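Local coordinates for hypothetical protein PH1320 (Pyrococcus horikoshii, PDB 2E87) that is of unknown cellular function but binds GDP and is probably an Obg-type GTP-binding protein of the NOG1 family, at residues V170-H175 with I251-P256; K180-K185 with I315-G320; V285-I290 with L310-I315. All blocks are in the same frame, centred on the assembly; numbering follows the deposited sequence.

Contact 1 (V170-H175 with I251-P256); sequences VVIAGH and IYIFDP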
loop_
_atom_site.group_PDB
_atom_site.type_symbol
_atom_site.label_atom_id
_atom_site.label_comp_id
_atom_site.label_asym_id
_atom_site.label_seq_id
_atom_site.Cartn_x
_atom_site.Cartn_y
_atom_site.Cartn_z
ATOM N N VAL A 170 9.941 -14.295 -6.328
ATOM C CA VAL A 170 10.917 -15.059 -5.573
ATOM C C VAL A 170 11.508 -14.089 -4.546
ATOM O O VAL A 170 11.908 -12.969 -4.890
ATOM C CB VAL A 170 12.070 -15.584 -6.453
ATOM C CG1 VAL A 170 13.090 -16.299 -5.567
ATOM C CG2 VAL A 170 11.538 -16.546 -7.505
ATOM N N VAL A 171 11.549 -14.525 -3.291
ATOM C CA VAL A 171 12.084 -13.726 -2.189
ATOM C C VAL A 171 13.388 -14.370 -1.709
ATOM O O VAL A 171 13.386 -15.509 -1.248
ATOM C CB VAL A 171 11.060 -13.660 -1.011
ATOM C CG1 VAL A 171 11.626 -12.879 0.138
ATOM C CG2 VAL A 171 9.758 -13.017 -1.482
ATOM N N ILE A 172 14.493 -13.633 -1.831
ATOM C CA ILE A 172 15.811 -14.112 -1.429
ATOM C C ILE A 172 16.167 -13.688 0.006
ATOM O O ILE A 172 16.215 -12.498 0.313
ATOM C CB ILE A 172 16.900 -13.605 -2.419
ATOM C CG1 ILE A 172 16.567 -14.068 -3.833
ATOM C CG2 ILE A 172 18.284 -14.139 -2.020
ATOM C CD1 ILE A 172 17.444 -13.417 -4.918
ATOM N N ALA A 173 16.417 -14.680 0.867
ATOM C CA ALA A 173 16.744 -14.447 2.282
ATOM C C ALA A 173 18.150 -14.938 2.687
ATOM O O ALA A 173 18.841 -15.620 1.921
ATOM C CB ALA A 173 15.692 -15.118 3.165
ATOM N N GLY A 174 18.561 -14.580 3.898
ATOM C CA GLY A 174 19.857 -14.991 4.393
ATOM C C GLY A 174 20.549 -13.826 5.066
ATOM O O GLY A 174 20.169 -12.674 4.850
ATOM N N HIS A 175 21.569 -14.127 5.873
ATOM C CA HIS A 175 22.329 -13.109 6.588
ATOM C C HIS A 175 22.961 -12.086 5.656
ATOM O O HIS A 175 23.006 -12.258 4.434
ATOM C CB HIS A 175 23.455 -13.750 7.416
ATOM C CG HIS A 175 23.031 -14.204 8.773
ATOM N ND1 HIS A 175 22.755 -15.523 9.062
ATOM C CD2 HIS A 175 22.823 -13.512 9.919
ATOM C CE1 HIS A 175 22.397 -15.625 10.331
ATOM N NE2 HIS A 175 22.429 -14.419 10.874
ATOM N N ILE A 251 13.989 -18.286 -1.530
ATOM C CA ILE A 251 15.319 -18.849 -1.751
ATOM C C ILE A 251 16.145 -18.457 -0.534
ATOM O O ILE A 251 16.298 -17.277 -0.235
ATOM C CB ILE A 251 16.032 -18.271 -2.991
ATOM C CG1 ILE A 251 15.421 -18.826 -4.280
ATOM C CG2 ILE A 251 17.502 -18.658 -2.954
ATOM C CD1 ILE A 251 15.997 -18.201 -5.543
ATOM N N TYR A 252 16.663 -19.444 0.179
ATOM C CA TYR A 252 17.461 -19.158 1.356
ATOM C C TYR A 252 18.912 -19.492 1.068
ATOM O O TYR A 252 19.244 -20.645 0.788
ATOM C CB TYR A 252 16.992 -19.980 2.551
ATOM C CG TYR A 252 17.519 -19.417 3.836
ATOM C CD1 TYR A 252 16.768 -18.500 4.564
ATOM C CD2 TYR A 252 18.813 -19.709 4.271
ATOM C CE1 TYR A 252 17.292 -17.871 5.691
ATOM C CE2 TYR A 252 19.342 -19.091 5.396
ATOM C CZ TYR A 252 18.572 -18.169 6.102
ATOM O OH TYR A 252 19.071 -17.535 7.214
ATOM N N ILE A 253 19.770 -18.481 1.142
ATOM C CA ILE A 253 21.182 -18.674 0.879
ATOM C C ILE A 253 22.028 -18.823 2.142
ATOM O O ILE A 253 21.956 -17.988 3.047
ATOM C CB ILE A 253 21.782 -17.497 0.089
ATOM C CG1 ILE A 253 20.988 -17.241 -1.196
ATOM C CG2 ILE A 253 23.237 -17.798 -0.229
ATOM C CD1 ILE A 253 21.499 -16.057 -2.010
ATOM N N PHE A 254 22.817 -19.894 2.181
ATOM C CA PHE A 254 23.762 -20.172 3.266
ATOM C C PHE A 254 25.150 -19.862 2.694
ATOM O O PHE A 254 25.368 -20.013 1.494
ATOM C CB PHE A 254 23.779 -21.655 3.653
ATOM C CG PHE A 254 22.634 -22.091 4.515
ATOM C CD1 PHE A 254 21.545 -22.756 3.959
ATOM C CD2 PHE A 254 22.664 -21.878 5.890
ATOM C CE1 PHE A 254 20.506 -23.205 4.763
ATOM C CE2 PHE A 254 21.637 -22.320 6.701
ATOM C CZ PHE A 254 20.554 -22.986 6.140
ATOM N N ASP A 255 26.078 -19.438 3.550
ATOM C CA ASP A 255 27.459 -19.168 3.142
ATOM C C ASP A 255 28.351 -20.056 4.011
ATOM O O ASP A 255 28.793 -19.653 5.084
ATOM C CB ASP A 255 27.830 -17.692 3.352
ATOM C CG ASP A 255 29.326 -17.429 3.144
ATOM O OD1 ASP A 255 30.022 -18.335 2.628
ATOM O OD2 ASP A 255 29.811 -16.323 3.490
ATOM N N PRO A 256 28.627 -21.279 3.553
ATOM C CA PRO A 256 29.463 -22.227 4.305
ATOM C C PRO A 256 30.874 -21.749 4.640
ATOM O O PRO A 256 31.502 -22.273 5.547
ATOM C CB PRO A 256 29.480 -23.463 3.407
ATOM C CG PRO A 256 28.219 -23.352 2.633
ATOM C CD PRO A 256 28.154 -21.888 2.301
HETATM O O HOH W 1 22.073 -17.194 6.196
#
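Val170 CG1 rests 3.5 Å from Ile251 CD1, and a step further along, Ile172 CG2 meets Ile253 CD1 at 3.7 Å, each pair of side chains crossing at a slant on one face of the sheet. The strands beneath, 169-173 and 249-254, are parallel neighbours in the central sheet of a P-loop GTPase domain, the first leading into the phosphate-binding loop. On the other face Ala173 CB touches Tyr252 CD1. The tyrosine CG stands anti to its own backbone N (chi1 -163°), which swings the ring across to the end of the neighbouring strand: Gly174 CA sits over one ring face, 4.2 Å from the Tyr252 centroid in a CH-pi contact. Gly174 CA also lies close to Ile253 O, with no side chain between. Between the faces, Val171 O accepts from Ile251 N, Ala173 N gives an almost straight 2.8 Å bond to Ile251 O (174° at the hydrogen), and Ala173 O takes Ile253 N. Outward, His175 stacks on Phe262 and touches GDP. At this polar end one water accepts from His175 N at 3.1 Å, donates to Ile253 O at 3.2 Å, and bonds to Tyr252 OH, also at 3.2 Å.

Contact 2 (K180-K185 with I315-G320); sequences KSTLLK and ISALKG. With GDP (guanosine-5'-diphosphate), chain F.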
loop_
_atom_site.group_PDB
_atom_site.type_symbol
_atom_site.label_atom_id
_atom_site.label_comp_id
_atom_site.label_asym_id
_atom_site.label_seq_id
_atom_site.Cartn_x
_atom_site.Cartn_y
_atom_site.Cartn_z
ATOM N N LYS A 180 22.933 -12.425 -1.440
ATOM C CA LYS A 180 21.566 -12.202 -1.873
ATOM C C LYS A 180 21.459 -11.334 -3.129
ATOM O O LYS A 180 20.886 -11.765 -4.131
ATOM C CB LYS A 180 20.744 -11.584 -0.733
ATOM C CG LYS A 180 20.573 -12.511 0.462
ATOM C CD LYS A 180 19.488 -12.003 1.429
ATOM C CE LYS A 180 19.857 -10.656 2.056
ATOM N NZ LYS A 180 21.076 -10.769 2.916
ATOM N N SER A 181 22.004 -10.121 -3.085
ATOM C CA SER A 181 21.926 -9.228 -4.241
ATOM C C SER A 181 22.758 -9.729 -5.425
ATOM O O SER A 181 22.392 -9.521 -6.582
ATOM C CB SER A 181 22.375 -7.822 -3.860
ATOM O OG SER A 181 23.716 -7.827 -3.424
ATOM N N THR A 182 23.875 -10.388 -5.132
ATOM C CA THR A 182 24.720 -10.920 -6.183
ATOM C C THR A 182 23.894 -11.933 -6.944
ATOM O O THR A 182 23.942 -11.979 -8.169
ATOM C CB THR A 182 25.998 -11.615 -5.619
ATOM O OG1 THR A 182 26.819 -10.641 -4.965
ATOM C CG2 THR A 182 26.818 -12.268 -6.752
ATOM N N LEU A 183 23.129 -12.738 -6.214
ATOM C CA LEU A 183 22.285 -13.751 -6.839
ATOM C C LEU A 183 21.117 -13.120 -7.596
ATOM O O LEU A 183 20.754 -13.567 -8.683
ATOM C CB LEU A 183 21.740 -14.725 -5.797
ATOM C CG LEU A 183 20.698 -15.691 -6.350
ATOM C CD1 LEU A 183 21.310 -16.547 -7.457
ATOM C CD2 LEU A 183 20.190 -16.583 -5.250
ATOM N N LEU A 184 20.519 -12.086 -7.025
ATOM C CA LEU A 184 19.402 -11.438 -7.691
ATOM C C LEU A 184 19.862 -10.849 -9.032
ATOM O O LEU A 184 19.158 -10.946 -10.028
ATOM C CB LEU A 184 18.816 -10.339 -6.794
ATOM C CG LEU A 184 17.705 -9.450 -7.374
ATOM C CD1 LEU A 184 16.772 -8.954 -6.248
ATOM C CD2 LEU A 184 18.344 -8.280 -8.152
ATOM N N LYS A 185 21.044 -10.241 -9.047
ATOM C CA LYS A 185 21.559 -9.635 -10.266
ATOM C C LYS A 185 21.972 -10.662 -11.311
ATOM O O LYS A 185 21.894 -10.393 -12.499
ATOM C CB LYS A 185 22.727 -8.700 -9.943
ATOM C CG LYS A 185 22.292 -7.469 -9.188
ATOM C CD LYS A 185 23.464 -6.659 -8.709
ATOM C CE LYS A 185 22.996 -5.557 -7.784
ATOM N NZ LYS A 185 24.129 -4.699 -7.342
ATOM N N ILE A 315 26.093 -23.541 -5.424
ATOM C CA ILE A 315 26.347 -22.489 -6.418
ATOM C C ILE A 315 27.438 -21.489 -6.035
ATOM O O ILE A 315 27.994 -21.521 -4.936
ATOM C CB ILE A 315 25.072 -21.613 -6.693
ATOM C CG1 ILE A 315 24.882 -20.594 -5.561
ATOM C CG2 ILE A 315 23.821 -22.480 -6.804
ATOM C CD1 ILE A 315 23.832 -19.515 -5.835
ATOM N N SER A 316 27.720 -20.586 -6.968
ATOM C CA SER A 316 28.676 -19.502 -6.777
ATOM C C SER A 316 28.071 -18.323 -7.520
ATOM O O SER A 316 28.257 -18.173 -8.722
ATOM C CB SER A 316 30.043 -19.836 -7.369
ATOM O OG SER A 316 30.852 -18.669 -7.420
ATOM N N ALA A 317 27.316 -17.505 -6.796
ATOM C CA ALA A 317 26.660 -16.348 -7.384
ATOM C C ALA A 317 27.646 -15.446 -8.124
ATOM O O ALA A 317 27.313 -14.863 -9.159
ATOM C CB ALA A 317 25.931 -15.550 -6.291
ATOM N N LEU A 318 28.861 -15.342 -7.594
ATOM C CA LEU A 318 29.872 -14.488 -8.199
ATOM C C LEU A 318 30.360 -15.001 -9.550
ATOM O O LEU A 318 30.469 -14.235 -10.505
ATOM C CB LEU A 318 31.072 -14.328 -7.261
ATOM C CG LEU A 318 31.654 -12.915 -7.107
ATOM C CD1 LEU A 318 32.930 -12.989 -6.287
ATOM C CD2 LEU A 318 31.948 -12.302 -8.468
ATOM N N LYS A 319 30.642 -16.296 -9.633
ATOM C CA LYS A 319 31.151 -16.863 -10.868
ATOM C C LYS A 319 30.139 -17.518 -11.801
ATOM O O LYS A 319 30.520 -18.052 -12.843
ATOM C CB LYS A 319 32.274 -17.843 -10.547
ATOM C CG LYS A 319 33.490 -17.163 -9.962
ATOM C CD LYS A 319 34.618 -18.150 -9.793
ATOM C CE LYS A 319 35.880 -17.469 -9.318
ATOM N NZ LYS A 319 36.923 -18.488 -9.035
ATOM N N GLY A 320 28.858 -17.482 -11.446
ATOM C CA GLY A 320 27.856 -18.072 -12.315
ATOM C C GLY A 320 27.734 -19.580 -12.232
ATOM O O GLY A 320 26.905 -20.179 -12.928
HETATM P PB GDP F . 23.987 -9.697 0.434
HETATM O O1B GDP F . 24.379 -8.718 1.523
HETATM O O2B GDP F . 23.428 -11.087 1.047
HETATM O O3B GDP F . 23.293 -9.140 -0.813
HETATM O O3A GDP F . 25.408 -10.147 -0.132
HETATM P PA GDP F . 26.151 -9.710 -1.500
HETATM O O1A GDP F . 25.354 -10.093 -2.698
HETATM O O2A GDP F . 26.402 -8.110 -1.468
HETATM O "O5'" GDP F . 27.548 -10.505 -1.523
HETATM C "C5'" GDP F . 28.326 -10.096 -0.381
HETATM C "C4'" GDP F . 29.826 -10.249 -0.692
HETATM O "O4'" GDP F . 30.111 -11.648 -1.075
HETATM C "C3'" GDP F . 30.322 -9.437 -1.890
HETATM O "O3'" GDP F . 31.508 -8.642 -1.972
HETATM C "C2'" GDP F . 30.046 -10.383 -3.074
HETATM O "O2'" GDP F . 30.970 -10.041 -4.126
HETATM C "C1'" GDP F . 30.596 -11.660 -2.473
HETATM N N9 GDP F . 30.091 -12.870 -3.140
HETATM C C8 GDP F . 28.826 -13.095 -3.618
HETATM N N7 GDP F . 28.749 -14.287 -4.148
HETATM C C5 GDP F . 29.952 -14.903 -4.041
HETATM C C6 GDP F . 30.472 -16.188 -4.431
HETATM O O6 GDP F . 29.761 -17.010 -5.002
HETATM N N1 GDP F . 31.787 -16.472 -4.144
HETATM C C2 GDP F . 32.594 -15.542 -3.496
HETATM N N2 GDP F . 33.899 -15.852 -3.225
HETATM N N3 GDP F . 32.126 -14.355 -3.139
HETATM C C4 GDP F . 30.828 -13.998 -3.386
#
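Thr182 turns its two branches to different partners: chi1 of -65° sets OG1 beside the backbone N and leaves CG2 anti to it, so that CG2 butts against Ala317 CB at 3.4 Å while OG1 donates to GDP O1A at 2.8 Å. The methyl contact joins the start of the P-loop helix to the Ser316-Ala317-Leu318 loop, consistent with the G5 motif of GTPases. From the loop side Leu318 lays CB against the guanine, 3.4 Å from GDP C6, and its backbone N bonds to GDP O6 at 3.2 Å. Ser316 OG accepts from Lys319 N, an ST motif. On the helix side Ser181 N points straight at GDP O3B (2.8 Å, 175° at the hydrogen), and Lys180 grips GDP O2B twice, through its backbone N and, with its chain bent back at chi3 and chi4, through NZ at 3.0 Å. Replacing Lys180 by an alanine removes NZ and is likely to leave GDP O2B without the lysine charge and Gly174 O without its bond from that amine. Deeper down, Leu183 CD1 meets Ile315 CD1 at 4.2 Å, with Leu183 packed on Ile251 and Ile253 of strand 249-254, and both Leu183 and Ile315 leaning on Ile323 of helix 323-350.

Contact 3 (V285-I290 with L310-I315); sequences VVINKI and LNPIKI. With GDP (guanosine-5'-diphosphate), chain F.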
loop_
_atom_site.group_PDB
_atom_site.type_symbol
_atom_site.label_atom_id
_atom_site.label_comp_id
_atom_site.label_asym_id
_atom_site.label_seq_id
_atom_site.Cartn_x
_atom_site.Cartn_y
_atom_site.Cartn_z
ATOM N N VAL A 285 16.715 -24.019 -0.978
ATOM C CA VAL A 285 17.959 -23.736 -0.284
ATOM C C VAL A 285 19.128 -23.739 -1.261
ATOM O O VAL A 285 19.296 -24.658 -2.065
ATOM C CB VAL A 285 18.234 -24.782 0.798
ATOM C CG1 VAL A 285 19.524 -24.446 1.505
ATOM C CG2 VAL A 285 17.061 -24.847 1.778
ATOM N N VAL A 286 19.929 -22.691 -1.197
ATOM C CA VAL A 286 21.086 -22.570 -2.047
ATOM C C VAL A 286 22.308 -22.458 -1.140
ATOM O O VAL A 286 22.287 -21.724 -0.145
ATOM C CB VAL A 286 20.974 -21.305 -2.940
ATOM C CG1 VAL A 286 22.341 -20.866 -3.394
ATOM C CG2 VAL A 286 20.107 -21.598 -4.167
ATOM N N ILE A 287 23.360 -23.204 -1.466
ATOM C CA ILE A 287 24.614 -23.160 -0.707
ATOM C C ILE A 287 25.601 -22.384 -1.588
ATOM O O ILE A 287 26.151 -22.924 -2.552
ATOM C CB ILE A 287 25.135 -24.582 -0.436
ATOM C CG1 ILE A 287 24.075 -25.365 0.328
ATOM C CG2 ILE A 287 26.418 -24.534 0.355
ATOM C CD1 ILE A 287 24.541 -26.718 0.829
ATOM N N ASN A 288 25.806 -21.112 -1.253
ATOM C CA ASN A 288 26.664 -20.216 -2.027
ATOM C C ASN A 288 28.133 -20.247 -1.649
ATOM O O ASN A 288 28.529 -20.968 -0.743
ATOM C CB ASN A 288 26.130 -18.787 -1.904
ATOM C CG ASN A 288 26.624 -17.868 -3.015
ATOM O OD1 ASN A 288 26.711 -18.262 -4.184
ATOM N ND2 ASN A 288 26.922 -16.628 -2.657
ATOM N N LYS A 289 28.938 -19.451 -2.349
ATOM C CA LYS A 289 30.382 -19.399 -2.104
ATOM C C LYS A 289 31.074 -20.775 -2.218
ATOM O O LYS A 289 32.034 -21.039 -1.500
ATOM C CB LYS A 289 30.686 -18.817 -0.708
ATOM C CG LYS A 289 30.781 -17.300 -0.614
ATOM C CD LYS A 289 29.443 -16.665 -0.325
ATOM C CE LYS A 289 29.592 -15.160 -0.120
ATOM N NZ LYS A 289 30.274 -14.812 1.158
ATOM N N ILE A 290 30.601 -21.653 -3.097
ATOM C CA ILE A 290 31.248 -22.957 -3.225
ATOM C C ILE A 290 32.665 -22.833 -3.798
ATOM O O ILE A 290 33.482 -23.741 -3.645
ATOM C CB ILE A 290 30.450 -23.918 -4.129
ATOM C CG1 ILE A 290 30.285 -23.313 -5.525
ATOM C CG2 ILE A 290 29.117 -24.229 -3.500
ATOM C CD1 ILE A 290 29.528 -24.206 -6.476
ATOM N N LEU A 310 14.802 -30.894 2.374
ATOM C CA LEU A 310 15.101 -30.019 1.257
ATOM C C LEU A 310 16.344 -30.465 0.507
ATOM O O LEU A 310 17.333 -30.876 1.109
ATOM C CB LEU A 310 15.286 -28.592 1.763
ATOM C CG LEU A 310 14.041 -27.985 2.405
ATOM C CD1 LEU A 310 14.427 -26.812 3.289
ATOM C CD2 LEU A 310 13.069 -27.575 1.310
ATOM N N ASN A 311 16.274 -30.382 -0.815
ATOM C CA ASN A 311 17.382 -30.751 -1.673
ATOM C C ASN A 311 18.011 -29.437 -2.141
ATOM O O ASN A 311 17.500 -28.768 -3.046
ATOM C CB ASN A 311 16.862 -31.573 -2.858
ATOM C CG ASN A 311 17.967 -32.330 -3.588
ATOM O OD1 ASN A 311 17.689 -33.220 -4.402
ATOM N ND2 ASN A 311 19.222 -31.977 -3.307
ATOM N N PRO A 312 19.129 -29.050 -1.517
ATOM C CA PRO A 312 19.847 -27.818 -1.837
ATOM C C PRO A 312 20.584 -27.832 -3.168
ATOM O O PRO A 312 20.881 -28.887 -3.726
ATOM C CB PRO A 312 20.804 -27.674 -0.662
ATOM C CG PRO A 312 21.172 -29.091 -0.384
ATOM C CD PRO A 312 19.830 -29.796 -0.457
ATOM N N ILE A 313 20.872 -26.637 -3.664
ATOM C CA ILE A 313 21.595 -26.464 -4.908
ATOM C C ILE A 313 22.902 -25.744 -4.581
ATOM O O ILE A 313 22.890 -24.651 -4.008
ATOM C CB ILE A 313 20.802 -25.597 -5.897
ATOM C CG1 ILE A 313 19.472 -26.273 -6.231
ATOM C CG2 ILE A 313 21.633 -25.339 -7.143
ATOM C CD1 ILE A 313 18.582 -25.461 -7.151
ATOM N N LYS A 314 24.026 -26.362 -4.929
ATOM C CA LYS A 314 25.333 -25.759 -4.690
ATOM C C LYS A 314 25.604 -24.724 -5.791
ATOM O O LYS A 314 25.356 -24.991 -6.963
ATOM C CB LYS A 314 26.391 -26.864 -4.673
ATOM C CG LYS A 314 26.253 -27.757 -3.444
ATOM C CD LYS A 314 27.084 -29.045 -3.506
ATOM C CE LYS A 314 26.407 -30.139 -4.348
ATOM N NZ LYS A 314 27.175 -31.431 -4.346
ATOM N N ILE A 315 26.093 -23.541 -5.424
ATOM C CA ILE A 315 26.347 -22.489 -6.418
ATOM C C ILE A 315 27.438 -21.489 -6.035
ATOM O O ILE A 315 27.994 -21.521 -4.936
ATOM C CB ILE A 315 25.072 -21.613 -6.693
ATOM C CG1 ILE A 315 24.882 -20.594 -5.561
ATOM C CG2 ILE A 315 23.821 -22.480 -6.804
ATOM C CD1 ILE A 315 23.832 -19.515 -5.835
HETATM P PB GDP F . 23.987 -9.697 0.434
HETATM O O1B GDP F . 24.379 -8.718 1.523
HETATM O O2B GDP F . 23.428 -11.087 1.047
HETATM O O3B GDP F . 23.293 -9.140 -0.813
HETATM O O3A GDP F . 25.408 -10.147 -0.132
HETATM P PA GDP F . 26.151 -9.710 -1.500
HETATM O O1A GDP F . 25.354 -10.093 -2.698
HETATM O O2A GDP F . 26.402 -8.110 -1.468
HETATM O "O5'" GDP F . 27.548 -10.505 -1.523
HETATM C "C5'" GDP F . 28.326 -10.096 -0.381
HETATM C "C4'" GDP F . 29.826 -10.249 -0.692
HETATM O "O4'" GDP F . 30.111 -11.648 -1.075
HETATM C "C3'" GDP F . 30.322 -9.437 -1.890
HETATM O "O3'" GDP F . 31.508 -8.642 -1.972
HETATM C "C2'" GDP F . 30.046 -10.383 -3.074
HETATM O "O2'" GDP F . 30.970 -10.041 -4.126
HETATM C "C1'" GDP F . 30.596 -11.660 -2.473
HETATM N N9 GDP F . 30.091 -12.870 -3.140
HETATM C C8 GDP F . 28.826 -13.095 -3.618
HETATM N N7 GDP F . 28.749 -14.287 -4.148
HETATM C C5 GDP F . 29.952 -14.903 -4.041
HETATM C C6 GDP F . 30.472 -16.188 -4.431
HETATM O O6 GDP F . 29.761 -17.010 -5.002
HETATM N N1 GDP F . 31.787 -16.472 -4.144
HETATM C C2 GDP F . 32.594 -15.542 -3.496
HETATM N N2 GDP F . 33.899 -15.852 -3.225
HETATM N N3 GDP F . 32.126 -14.355 -3.139
HETATM C C4 GDP F . 30.828 -13.998 -3.386
HETATM O O HOH W 2 15.919 -26.764 -1.694
#
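Ile315 N bonds to Ile287 O at 2.9 Å, the donor tilted 32° from the carbonyl plane. The carbonyl of the same residue, Ile315 O, takes one hydrogen bond, from Ile290 N at 3.2 Å, to which Asn288 CA adds a lesser C-H...O contact at 3.5 Å. Ile290 also crowds this oxygen with its side chain, because CG1 lies between its own backbone N and carbonyl carbon (chi1 59°) and comes to 3.0 Å from Ile315 O. Further back along the pairing, Ile287 N gives to Ile313 O, and Ile313 N to Val285 O, so that the bonds alternate in the parallel pattern. These are the two strands of a beta-alpha-beta unit, 283-287 and 313-314, with helix 295-307 as the crossover; strand 313-314 is an outermost strand of the sheet.

Beyond strand 283-287 the chain enters Asn288-Lys289-Ile290-Asp291, which matches the NKxD (G4) motif that reads guanine. Asn288 has its amide fixed at both ends: OD1 takes Ala317 N, ND2 gives to Val178 O, and Ile315 CG1 lies against the OD1 side. Lys289, bent at chi2 and chi4, runs its methylenes along the nucleotide, CE 3.7 Å from GDP O4', and ends in a salt bridge from NZ to Asp255.

At the other end of the pairing the packing is apolar. Pro312 CB lies beside Ile287 CG1 at 4.1 Å, the two side chains pointing the same way, and Val305 of helix 295-307 packs on Pro312, Val285 and Leu310. Leu310 crosses Val285 at about a right angle, its CD1 3.6 Å from Val285 CG2. Past the last direct bond a water links Val285 N of the strand to Asn311 O of the loop before strand 313-314, accepting from the former and donating to the latter, each at 2.9 Å.

How the contacts relate
Contacts 1 and 3 lie side by side in one sheet, their centres 9 Å apart: strands 249-254 and 283-287 are neighbours, joined by Val286 N and Tyr252 O at 2.9 Å. Their loop ends meet where Asp255 OD2 pairs with Lys289 NZ at 2.8 Å. Contact 2, centred about 11 Å from the centre of each, carries phosphate- and base-binding residues. It is tied to contact 1 by Lys180 NZ, 2.9 Å from Gly174 O, and to contact 3 by Ala317 N, 2.8 Å from Asn288 OD1; it also shares Ile315 with contact 3. Together they supply part of the GDP pocket: contact 2 reaches phosphates and base, contact 3 the base and sugar, and contact 1 touches it through His175.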